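Chitooligosaccharide oxidase (PDB 6Y0R) oxidises the C1 hydroxyl of chitooligosaccharides to the corresponding lactones, passing the electrons through its FAD cofactor to molecular oxygen and releasing hydrogen peroxide. Local coordinates at residues 135-138 against 139-143. Residues are numbered along the deposited sequence; the frame is centred on the assembly and turned at random.
Sequences GHVA and TELWN
T139 grips the carbonyl of G135 twice: its backbone N makes the helical i to i+4 bond to G135 O, and its hydroxyl OG1 also donates to G135 O over 2.8 Å. With chi1 at -63°, OG1 sits opposite T139 C and beside T139 N, folded back along the helix. The two donors come from opposite faces of the carbonyl plane, so both can share the one oxygen.

E140 N bonds to H136 O, while its side chain turns back over the H136 imidazole. E140 CG lies 3.8 Å from the centroid of the H136 ring and 27° off the normal, a CH-pi contact over one face. The bend at chi2 (-70°) then takes the carboxylate past the rim, where E140 OE2 is 3.5 Å from H136 CE1. The polar ends are held by other partners, E140 OE1 by Q144 and H136 ND1 by N327.

L141 N bonds to V137 O, and its side chain runs alongside V137, L141 CD1 meeting V137 CG1 at 3.9 Å; I128 and A126 of strand 125-128 adjoin this apolar pair. W142 N completes the series with A138 O at 2.9 Å, and its side chain reaches W312 and M313 of helix 312-320.

Four successive i to i+4 backbone bonds define a regular alpha-helix, here helix 134-145, packed against the antiparallel sheet of the PCMH-type FAD-binding domain.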
loop_
_atom_site.group_PDB
_atom_site.type_symbol
_atom_site.label_atom_id
_atom_site.label_comp_id
_atom_site.label_asym_id
_atom_site.label_seq_id
_atom_site.Cartn_x
_atom_site.Cartn_y
_atom_site.Cartn_z
ATOM N N GLY A 135 10.769 5.055 -5.353
ATOM C CA GLY A 135 12.232 5.045 -5.626
ATOM C C GLY A 135 12.744 6.441 -5.869
ATOM O O GLY A 135 13.858 6.809 -5.399
ATOM N N HIS A 136 11.938 7.286 -6.507
ATOM C CA HIS A 136 12.314 8.693 -6.770
ATOM C C HIS A 136 12.277 9.473 -5.457
ATOM O O HIS A 136 13.163 10.269 -5.180
ATOM C CB HIS A 136 11.413 9.291 -7.837
ATOM C CG HIS A 136 11.724 10.716 -8.114
ATOM N ND1 HIS A 136 12.968 11.114 -8.649
ATOM C CD2 HIS A 136 10.987 11.835 -7.944
ATOM C CE1 HIS A 136 12.941 12.434 -8.811
ATOM N NE2 HIS A 136 11.733 12.906 -8.380
ATOM N N VAL A 137 11.272 9.252 -4.622
ATOM C CA VAL A 137 11.216 9.820 -3.263
ATOM C C VAL A 137 12.498 9.467 -2.515
ATOM O O VAL A 137 13.146 10.382 -1.931
ATOM C CB VAL A 137 9.995 9.319 -2.485
ATOM C CG1 VAL A 137 10.050 9.709 -1.014
ATOM C CG2 VAL A 137 8.738 9.863 -3.137
ATOM N N ALA A 138 12.828 8.166 -2.467
ATOM C CA ALA A 138 13.967 7.708 -1.649
ATOM C C ALA A 138 15.267 8.307 -2.220
ATOM O O ALA A 138 16.092 8.828 -1.431
ATOM C CB ALA A 138 14.059 6.216 -1.608
ATOM N N THR A 139 15.403 8.304 -3.546
ATOM C CA THR A 139 16.639 8.813 -4.202
ATOM C C THR A 139 16.805 10.299 -3.868
ATOM O O THR A 139 17.916 10.757 -3.477
ATOM C CB THR A 139 16.593 8.558 -5.710
ATOM O OG1 THR A 139 16.560 7.139 -5.882
ATOM C CG2 THR A 139 17.803 9.115 -6.430
ATOM N N GLU A 140 15.742 11.083 -4.031
ATOM C CA GLU A 140 15.795 12.552 -3.820
ATOM C C GLU A 140 16.022 12.884 -2.358
ATOM O O GLU A 140 16.827 13.757 -2.069
ATOM C CB GLU A 140 14.531 13.255 -4.324
ATOM C CG GLU A 140 14.474 13.326 -5.835
ATOM C CD GLU A 140 15.487 14.275 -6.468
ATOM O OE1 GLU A 140 16.015 15.121 -5.749
ATOM O OE2 GLU A 140 15.724 14.160 -7.695
ATOM N N LEU A 141 15.352 12.228 -1.415
ATOM C CA LEU A 141 15.556 12.578 -0.002
ATOM C C LEU A 141 16.975 12.190 0.413
ATOM O O LEU A 141 17.567 12.889 1.235
ATOM C CB LEU A 141 14.498 11.900 0.868
ATOM C CG LEU A 141 13.076 12.390 0.641
ATOM C CD1 LEU A 141 12.145 11.644 1.599
ATOM C CD2 LEU A 141 12.933 13.907 0.836
ATOM N N TRP A 142 17.451 11.057 -0.068
ATOM C CA TRP A 142 18.821 10.579 0.238
ATOM C C TRP A 142 19.827 11.601 -0.308
ATOM O O TRP A 142 20.707 12.039 0.456
ATOM C CB TRP A 142 19.034 9.205 -0.373
ATOM C CG TRP A 142 20.434 8.691 -0.233
ATOM C CD1 TRP A 142 21.328 8.586 -1.249
ATOM C CD2 TRP A 142 21.055 8.119 0.928
ATOM N NE1 TRP A 142 22.479 8.012 -0.796
ATOM C CE2 TRP A 142 22.335 7.695 0.528
ATOM C CE3 TRP A 142 20.676 7.924 2.254
ATOM C CZ2 TRP A 142 23.239 7.153 1.435
ATOM C CZ3 TRP A 142 21.561 7.363 3.145
ATOM C CH2 TRP A 142 22.826 6.951 2.734
ATOM N N ASN A 143 19.682 11.975 -1.557
ATOM C CA ASN A 143 20.708 12.839 -2.213
ATOM C C ASN A 143 20.593 14.269 -1.666
ATOM O O ASN A 143 21.631 14.911 -1.411
ATOM C CB ASN A 143 20.545 12.817 -3.720
ATOM C CG ASN A 143 20.912 11.501 -4.369
ATOM O OD1 ASN A 143 21.644 10.700 -3.800
ATOM N ND2 ASN A 143 20.510 11.321 -5.611
#